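Local coordinates for MsStt7d protein (Micromonas, PDB 4IX3) that probably phosphorylates proteins using ATP, as a homolog of the state transition kinase Stt7, and is represented here by its catalytic domain, at residues R125-L130 with A139-V144; Q259-G264 with F301-A306; Y283-F288 with L314-M319. All coordinates share one frame; numbering follows the deposited sequence. Where two conformers were deposited one is given.

Interaction 1 of 3, residues R125-L130 with A139-V144; sequences RGTAPL and ATELGV
T127 and E141 are the first residues of two helices, 127-133 and 141-161, and their CA atoms lie 6.4 Å apart. The two helix starts come close here, in the mostly helical C-lobe of the protein kinase fold. G126 and T140 stand at the N-cap positions. At G126 the backbone takes angles at which a CB would jam against the carbonyl O of R125. The polar link is a hydrogen bond from T127 OG1 to E141 OE2, 2.6 Å long. It uses the anti lone pair of the carboxylate oxygen, and the two side chains cross at about a right angle. The E141 chain bends at chi2 (74°), which helps bring its carboxylate back toward T127. R266 also hydrogen-bonds T127 OG1 through NH2, so two partners grip this hydroxyl. With OG1 beside the backbone N (chi1 -66°), the methyl lies anti to that N, and T127 CG2 rests 3.6 Å from T140 C. Deeper in, L130 CD2 meets V144 CG2 at 4.0 Å. T140 turns away from T127 and caps its own helix. Its OG1, also hydrogen-bonded to D138, accepts from G143 N at 3.0 Å with an N-H...O angle of 160°.

Interaction 2 of 3, residues Q259-G264 with F301-A306; sequences QLAVVG and FAALDA
A261, the last residue of helix 246-261, and V262 just after it pack on the start of helix 302-318 and on F301, its N-cap residue. The tight part is apolar and buried. A261 CB touches L304 CD2 at 3.7 Å. V262 CG2 sits between two partners, F301 CD1 at 3.7 Å and L304 CD1 at 3.9 Å. The other V262 methyl, CG1, also approaches the ring, 4.0 Å from F301 CE1. V262 holds CG1 anti to its backbone N (chi1 -175°), and this turns both methyls to the ring; CG2 meets it obliquely. The ring of W312 also meets F301. In the protein kinase fold these are two helices of the C-lobe, the first of them the long central helix usually called alpha-F. With an alanine in place of V262 both methyls are gone, and the F301 ring would probably be freer to shift, with a gap opened beside L304. The wetter side lies near A303, without a direct backbone hydrogen bond. A303 CB lies 3.6 Å from A261 O and 4.1 Å from A261 CB. A water links the backbones instead, donating to A261 O at 2.7 Å and accepting from A303 N at 2.9 Å.

Interaction 3 of 3, residues Y283-F288 with L314-M319; sequences YDVNAF and LCQRLM
V285 and Q316 carry this contact, with their CA atoms 5.8 Å apart. It lies away from the annotated sites. The apolar part is the overlap of their side chains, which slide past each other in opposite directions. V285 CG2 lies 3.8 Å from Q316 CB. V285, which is buried, also touches Y278 and W312. The polar part belongs to the Q316 amide. The chain leaves with CG anti to the backbone N and bends at chi2 (67°), which carries the amide to the backbone at the start of helix 285-291. As modelled, Q316 OE1 lies 3.2 Å from Y283 O, and Q316 NE2 lies 2.9 Å from V285 N. Oxygen then faces oxygen and nitrogen faces nitrogen, so the amide is probably turned over in the model. Turned back, both pairs may be hydrogen bonds. The contact between Y283 and M319 is looser, with Y283 CB 4.4 Å from M319 O. That carbonyl is hydrogen-bonded by Y278 OH. The capping bond lies within 283-288. D284 OD1 accepts from A287 N at 3.0 Å, with an N-H...O angle of 155°. The N-H comes from above the carboxylate plane, 67° out of it. The result is an Asp N-cap at the start of a short helix, packed against the C-terminal end of helix 302-318 in the C-lobe of the protein kinase fold.

How the interactions relate
The three contacts lie in the kinase C-lobe. Interaction 2 is the middle one, its centre 11 Å from that of interaction 1 and 13 Å from that of interaction 3. E141 CB touches A261 O at 3.3 Å, joining interactions 1 and 2. F301 CZ and F288 CE2, 4.2 Å apart, join interactions 2 and 3, which also share helix 302-318. Interactions 1 and 3 do not touch; their nearest atoms are about 9 Å apart. N307, a magnesium ligand in a structure of this protein but without that ion here, lies about 9 Å from A303 and 10 Å from T140 between side chains. The active-site magnesium is held separately, by D168 and D188.

Interaction 1 of 3, residues R125-L130 with A139-V144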
loop_
_atom_site.group_PDB
_atom_site.type_symbol
_atom_site.label_atom_id
_atom_site.label_comp_id
_atom_site.label_asym_id
_atom_site.label_seq_id
_atom_site.Cartn_x
_atom_site.Cartn_y
_atom_site.Cartn_z
ATOM N N ARG B 125 -10.647 22.595 -5.112
ATOM C CA ARG B 125 -10.321 24.022 -5.200
ATOM C C ARG B 125 -11.569 24.791 -5.663
ATOM O O ARG B 125 -11.857 25.878 -5.182
ATOM C CB ARG B 125 -9.155 24.275 -6.173
ATOM C CG ARG B 125 -7.786 23.977 -5.583
ATOM C CD ARG B 125 -6.688 24.022 -6.642
ATOM N NE ARG B 125 -6.593 25.346 -7.250
ATOM C CZ ARG B 125 -6.193 25.605 -8.496
ATOM N NH1 ARG B 125 -5.838 24.626 -9.329
ATOM N NH2 ARG B 125 -6.170 26.867 -8.919
ATOM N N GLY B 126 -12.332 24.193 -6.566
ATOM C CA GLY B 126 -13.623 24.749 -6.975
ATOM C C GLY B 126 -13.967 24.379 -8.408
ATOM O O GLY B 126 -13.122 23.977 -9.228
ATOM N N THR B 127 -15.235 24.558 -8.756
ATOM C CA THR B 127 -15.699 24.353 -10.133
ATOM C C THR B 127 -15.007 25.282 -11.126
ATOM O O THR B 127 -14.710 24.843 -12.248
ATOM C CB THR B 127 -17.213 24.527 -10.204
ATOM O OG1 THR B 127 -17.777 23.461 -9.431
ATOM C CG2 THR B 127 -17.717 24.513 -11.653
ATOM N N ALA B 128 -14.696 26.513 -10.742
ATOM C CA ALA B 128 -13.974 27.424 -11.637
ATOM C C ALA B 128 -12.579 26.962 -12.095
ATOM O O ALA B 128 -12.357 26.847 -13.299
ATOM C CB ALA B 128 -13.955 28.851 -11.131
ATOM N N PRO B 129 -11.678 26.620 -11.156
ATOM C CA PRO B 129 -10.355 26.156 -11.613
ATOM C C PRO B 129 -10.471 24.798 -12.324
ATOM O O PRO B 129 -9.740 24.562 -13.297
ATOM C CB PRO B 129 -9.544 26.039 -10.320
ATOM C CG PRO B 129 -10.534 26.067 -9.217
ATOM C CD PRO B 129 -11.676 26.929 -9.714
ATOM N N LEU B 130 -11.455 23.953 -11.979
ATOM C CA LEU B 130 -11.663 22.698 -12.676
ATOM C C LEU B 130 -12.071 22.970 -14.141
ATOM O O LEU B 130 -11.472 22.420 -15.073
ATOM C CB LEU B 130 -12.698 21.838 -11.927
ATOM C CG LEU B 130 -13.145 20.570 -12.658
ATOM C CD1 LEU B 130 -11.976 19.629 -12.882
ATOM C CD2 LEU B 130 -14.327 19.922 -11.894
ATOM N N ALA B 139 -18.843 26.921 -17.241
ATOM C CA ALA B 139 -18.148 26.812 -15.960
ATOM C C ALA B 139 -19.119 26.737 -14.791
ATOM O O ALA B 139 -19.126 27.586 -13.901
ATOM C CB ALA B 139 -17.187 27.977 -15.779
ATOM N N THR B 140 -19.935 25.694 -14.820
ATOM C CA THR B 140 -20.933 25.396 -13.786
ATOM C C THR B 140 -20.812 23.918 -13.416
ATOM O O THR B 140 -20.193 23.139 -14.152
ATOM C CB THR B 140 -22.391 25.673 -14.235
ATOM O OG1 THR B 140 -22.719 24.835 -15.364
ATOM C CG2 THR B 140 -22.579 27.126 -14.621
ATOM N N GLU B 141 -21.421 23.507 -12.305
ATOM C CA GLU B 141 -21.379 22.088 -11.973
ATOM C C GLU B 141 -21.949 21.274 -13.139
ATOM O O GLU B 141 -21.353 20.252 -13.545
ATOM C CB GLU B 141 -22.113 21.747 -10.685
ATOM C CG GLU B 141 -21.339 22.123 -9.429
ATOM C CD GLU B 141 -21.319 23.611 -9.136
ATOM O OE1 GLU B 141 -22.391 24.261 -9.122
ATOM O OE2 GLU B 141 -20.218 24.170 -9.015
ATOM N N LEU B 142 -23.079 21.715 -13.719
ATOM C CA LEU B 142 -23.659 20.969 -14.824
ATOM C C LEU B 142 -22.697 20.892 -16.007
ATOM O O LEU B 142 -22.509 19.826 -16.608
ATOM C CB LEU B 142 -24.982 21.602 -15.260
ATOM C CG LEU B 142 -25.726 20.931 -16.426
ATOM C CD1 LEU B 142 -25.998 19.466 -16.146
ATOM C CD2 LEU B 142 -27.076 21.637 -16.631
ATOM N N GLY B 143 -22.101 22.020 -16.359
ATOM C CA GLY B 143 -21.197 22.102 -17.492
ATOM C C GLY B 143 -19.985 21.184 -17.345
ATOM O O GLY B 143 -19.681 20.402 -18.266
ATOM N N VAL B 144 -19.341 21.220 -16.177
ATOM C CA VAL B 144 -18.147 20.393 -15.965
ATOM C C VAL B 144 -18.565 18.924 -15.884
ATOM O O VAL B 144 -17.838 18.043 -16.372
ATOM C CB VAL B 144 -17.272 20.810 -14.771
ATOM C CG1 VAL B 144 -16.724 22.201 -14.984
ATOM C CG2 VAL B 144 -17.939 20.596 -13.421
#

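Interaction 2 of 3, residues Q259-G264 with F301-A306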
loop_
_atom_site.group_PDB
_atom_site.type_symbol
_atom_site.label_atom_id
_atom_site.label_comp_id
_atom_site.label_asym_id
_atom_site.label_seq_id
_atom_site.Cartn_x
_atom_site.Cartn_y
_atom_site.Cartn_z
ATOM N N GLN B 259 -19.812 13.582 -7.455
ATOM C CA GLN B 259 -18.915 14.590 -6.946
ATOM C C GLN B 259 -18.759 15.790 -7.869
ATOM O O GLN B 259 -18.643 16.910 -7.403
ATOM C CB GLN B 259 -17.576 13.932 -6.638
ATOM C CG GLN B 259 -17.697 12.833 -5.596
ATOM C CD GLN B 259 -16.401 12.510 -4.894
ATOM O OE1 GLN B 259 -16.246 12.726 -3.666
ATOM N NE2 GLN B 259 -15.531 11.886 -5.625
ATOM N N LEU B 260 -18.676 15.532 -9.180
ATOM C CA LEU B 260 -18.591 16.673 -10.096
ATOM C C LEU B 260 -19.872 17.515 -10.019
ATOM O O LEU B 260 -19.788 18.728 -10.104
ATOM C CB LEU B 260 -18.367 16.173 -11.526
ATOM C CG LEU B 260 -17.026 15.446 -11.694
ATOM C CD1 LEU B 260 -16.986 14.962 -13.120
ATOM C CD2 LEU B 260 -15.906 16.417 -11.360
ATOM N N ALA B 261 -21.020 16.843 -9.941
ATOM C CA ALA B 261 -22.317 17.522 -10.023
ATOM C C ALA B 261 -22.693 18.308 -8.772
ATOM O O ALA B 261 -23.429 19.296 -8.892
ATOM C CB ALA B 261 -23.395 16.494 -10.348
ATOM N N VAL B 262 -22.223 17.882 -7.593
ATOM C CA VAL B 262 -22.722 18.447 -6.309
ATOM C C VAL B 262 -21.526 18.826 -5.446
ATOM O O VAL B 262 -20.795 17.915 -4.987
ATOM C CB VAL B 262 -23.617 17.465 -5.547
ATOM C CG1 VAL B 262 -24.220 18.114 -4.305
ATOM C CG2 VAL B 262 -24.711 16.903 -6.451
ATOM N N VAL B 263 -21.272 20.130 -5.304
ATOM C CA VAL B 263 -20.087 20.638 -4.581
ATOM C C VAL B 263 -19.973 19.946 -3.213
ATOM O O VAL B 263 -18.873 19.537 -2.802
ATOM C CB VAL B 263 -20.036 22.182 -4.480
ATOM C CG1 VAL B 263 -18.889 22.634 -3.579
ATOM C CG2 VAL B 263 -19.907 22.770 -5.882
ATOM N N GLY B 264 -21.079 19.871 -2.496
ATOM C CA GLY B 264 -21.047 19.278 -1.153
ATOM C C GLY B 264 -20.734 17.788 -1.113
ATOM O O GLY B 264 -20.424 17.267 -0.018
ATOM N N PHE B 301 -28.348 20.497 -5.491
ATOM C CA PHE B 301 -28.463 19.422 -6.481
ATOM C C PHE B 301 -28.866 19.913 -7.877
ATOM O O PHE B 301 -29.263 19.080 -8.711
ATOM C CB PHE B 301 -29.440 18.372 -6.023
ATOM C CG PHE B 301 -29.017 17.687 -4.765
ATOM C CD1 PHE B 301 -28.015 16.725 -4.776
ATOM C CD2 PHE B 301 -29.631 17.998 -3.566
ATOM C CE1 PHE B 301 -27.614 16.096 -3.601
ATOM C CE2 PHE B 301 -29.232 17.386 -2.389
ATOM C CZ PHE B 301 -28.231 16.426 -2.406
ATOM N N ALA B 302 -28.761 21.224 -8.153
ATOM C CA ALA B 302 -29.257 21.778 -9.445
ATOM C C ALA B 302 -28.751 20.998 -10.662
ATOM O O ALA B 302 -29.506 20.802 -11.640
ATOM C CB ALA B 302 -28.888 23.236 -9.611
ATOM N N ALA B 303 -27.469 20.600 -10.693
ATOM C CA ALA B 303 -26.966 19.913 -11.880
ATOM C C ALA B 303 -27.689 18.600 -12.175
ATOM O O ALA B 303 -27.822 18.208 -13.346
ATOM C CB ALA B 303 -25.435 19.737 -11.816
ATOM N N LEU B 304 -28.055 17.866 -11.128
ATOM C CA LEU B 304 -28.766 16.614 -11.271
ATOM C C LEU B 304 -30.249 16.879 -11.558
ATOM O O LEU B 304 -30.882 16.081 -12.271
ATOM C CB LEU B 304 -28.601 15.731 -10.025
ATOM C CG LEU B 304 -27.126 15.420 -9.702
ATOM C CD1 LEU B 304 -27.084 14.555 -8.446
ATOM C CD2 LEU B 304 -26.517 14.676 -10.894
ATOM N N ASP B 305 -30.790 17.957 -10.962
ATOM C CA ASP B 305 -32.193 18.340 -11.184
ATOM C C ASP B 305 -32.445 18.820 -12.620
ATOM O O ASP B 305 -33.576 18.732 -13.107
ATOM C CB ASP B 305 -32.541 19.526 -10.288
ATOM C CG ASP B 305 -32.633 19.136 -8.812
ATOM O OD1 ASP B 305 -32.894 17.957 -8.509
ATOM O OD2 ASP B 305 -32.487 20.041 -7.954
ATOM N N ALA B 306 -31.447 19.395 -13.300
ATOM C CA ALA B 306 -31.690 20.133 -14.540
ATOM C C ALA B 306 -32.336 19.212 -15.570
ATOM O O ALA B 306 -32.070 18.006 -15.664
ATOM C CB ALA B 306 -30.362 20.652 -15.082
HETATM O O HOH W 1 -25.542 20.910 -8.577
#

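Interaction 3 of 3, residues Y283-F288 with L314-M319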
loop_
_atom_site.group_PDB
_atom_site.type_symbol
_atom_site.label_atom_id
_atom_site.label_comp_id
_atom_site.label_asym_id
_atom_site.label_seq_id
_atom_site.Cartn_x
_atom_site.Cartn_y
_atom_site.Cartn_z
ATOM N N TYR B 283 -31.047 1.937 -2.853
ATOM C CA TYR B 283 -30.353 2.339 -4.086
ATOM C C TYR B 283 -31.301 2.886 -5.152
ATOM O O TYR B 283 -31.193 2.551 -6.344
ATOM C CB TYR B 283 -29.589 1.154 -4.683
ATOM C CG TYR B 283 -28.668 0.483 -3.703
ATOM C CD1 TYR B 283 -27.361 0.947 -3.495
ATOM C CD2 TYR B 283 -29.107 -0.644 -2.993
ATOM C CE1 TYR B 283 -26.532 0.268 -2.587
ATOM C CE2 TYR B 283 -28.289 -1.307 -2.110
ATOM C CZ TYR B 283 -27.007 -0.850 -1.898
ATOM O OH TYR B 283 -26.220 -1.533 -1.010
ATOM N N ASP B 284 -32.193 3.766 -4.701
ATOM C CA ASP B 284 -33.295 4.268 -5.501
ATOM C C ASP B 284 -33.159 5.782 -5.399
ATOM O O ASP B 284 -33.388 6.401 -4.341
ATOM C CB ASP B 284 -34.626 3.759 -4.912
ATOM C CG ASP B 284 -35.855 4.266 -5.654
ATOM O OD1 ASP B 284 -35.827 5.347 -6.270
ATOM O OD2 ASP B 284 -36.909 3.609 -5.534
ATOM N N VAL B 285 -32.709 6.368 -6.496
ATOM C CA VAL B 285 -32.464 7.791 -6.558
ATOM C C VAL B 285 -33.738 8.632 -6.280
ATOM O O VAL B 285 -33.686 9.652 -5.602
ATOM C CB VAL B 285 -31.799 8.065 -7.926
ATOM C CG1 VAL B 285 -32.034 9.462 -8.446
ATOM C CG2 VAL B 285 -30.328 7.696 -7.944
ATOM N N ASN B 286 -34.896 8.206 -6.785
ATOM C CA ASN B 286 -36.145 8.932 -6.535
ATOM C C ASN B 286 -36.600 8.841 -5.099
ATOM O O ASN B 286 -37.070 9.833 -4.530
ATOM C CB ASN B 286 -37.221 8.477 -7.509
ATOM C CG ASN B 286 -36.926 8.947 -8.925
ATOM O OD1 ASN B 286 -36.150 9.889 -9.139
ATOM N ND2 ASN B 286 -37.536 8.298 -9.898
ATOM N N ALA B 287 -36.263 7.719 -4.467
ATOM C CA ALA B 287 -36.514 7.580 -3.033
ATOM C C ALA B 287 -35.565 8.458 -2.219
ATOM O O ALA B 287 -35.973 9.088 -1.242
ATOM C CB ALA B 287 -36.454 6.137 -2.611
ATOM N N PHE B 288 -34.326 8.593 -2.685
ATOM C CA PHE B 288 -33.435 9.540 -2.045
ATOM C C PHE B 288 -33.983 10.964 -2.122
ATOM O O PHE B 288 -34.015 11.682 -1.105
ATOM C CB PHE B 288 -32.020 9.488 -2.639
ATOM C CG PHE B 288 -31.138 10.574 -2.096
ATOM C CD1 PHE B 288 -30.377 10.360 -0.944
ATOM C CD2 PHE B 288 -31.082 11.826 -2.709
ATOM C CE1 PHE B 288 -29.608 11.371 -0.411
ATOM C CE2 PHE B 288 -30.318 12.841 -2.151
ATOM C CZ PHE B 288 -29.604 12.620 -0.988
ATOM N N LEU B 314 -29.276 9.550 -14.874
ATOM C CA LEU B 314 -28.026 8.916 -15.332
ATOM C C LEU B 314 -27.265 8.321 -14.150
ATOM O O LEU B 314 -26.712 7.220 -14.224
ATOM C CB LEU B 314 -27.145 9.934 -16.077
ATOM C CG LEU B 314 -25.779 9.403 -16.519
ATOM C CD1 LEU B 314 -25.856 8.107 -17.329
ATOM C CD2 LEU B 314 -24.992 10.498 -17.248
ATOM N N CYS B 315 -27.227 9.041 -13.047
ATOM C CA CYS B 315 -26.688 8.478 -11.802
ATOM C C CYS B 315 -27.403 7.177 -11.454
ATOM O O CYS B 315 -26.754 6.195 -11.120
ATOM C CB CYS B 315 -26.783 9.447 -10.616
ATOM S SG CYS B 315 -25.596 10.796 -10.665
ATOM N N GLN B 316 -28.739 7.142 -11.505
ATOM C CA GLN B 316 -29.475 5.917 -11.203
ATOM C C GLN B 316 -29.028 4.781 -12.136
ATOM O O GLN B 316 -28.823 3.634 -11.707
ATOM C CB GLN B 316 -30.994 6.111 -11.346
ATOM C CG GLN B 316 -31.776 4.804 -11.128
ATOM C CD GLN B 316 -31.663 4.339 -9.693
ATOM O OE1 GLN B 316 -30.734 3.606 -9.307
ATOM N NE2 GLN B 316 -32.589 4.796 -8.875
ATOM N N ARG B 317 -28.863 5.094 -13.422
ATOM C CA ARG B 317 -28.428 4.072 -14.388
ATOM C C ARG B 317 -27.042 3.508 -14.074
ATOM O O ARG B 317 -26.838 2.303 -14.125
ATOM C CB ARG B 317 -28.353 4.662 -15.821
ATOM C CG ARG B 317 -29.671 5.182 -16.413
ATOM C CD ARG B 317 -30.560 3.992 -16.560
ATOM N NE ARG B 317 -29.975 3.003 -17.494
ATOM C CZ ARG B 317 -29.723 1.731 -17.183
ATOM N NH1 ARG B 317 -30.064 1.226 -15.997
ATOM N NH2 ARG B 317 -29.166 0.931 -18.085
ATOM N N LEU B 318 -26.114 4.394 -13.738
ATOM C CA LEU B 318 -24.753 3.964 -13.443
ATOM C C LEU B 318 -24.636 3.284 -12.077
ATOM O O LEU B 318 -23.618 2.632 -11.810
ATOM C CB LEU B 318 -23.835 5.204 -13.454
ATOM C CG LEU B 318 -23.539 5.794 -14.867
ATOM C CD1 LEU B 318 -22.841 7.119 -14.756
ATOM C CD2 LEU B 318 -22.677 4.808 -15.690
ATOM N N MET B 319 -25.623 3.485 -11.203
ATOM C CA MET B 319 -25.533 3.052 -9.803
ATOM C C MET B 319 -26.683 2.129 -9.406
ATOM O O MET B 319 -27.044 2.041 -8.212
ATOM C CB MET B 319 -25.369 4.265 -8.893
ATOM C CG MET B 319 -24.163 5.126 -9.296
ATOM S SD MET B 319 -23.800 6.483 -8.194
ATOM C CE MET B 319 -23.009 5.559 -6.871
#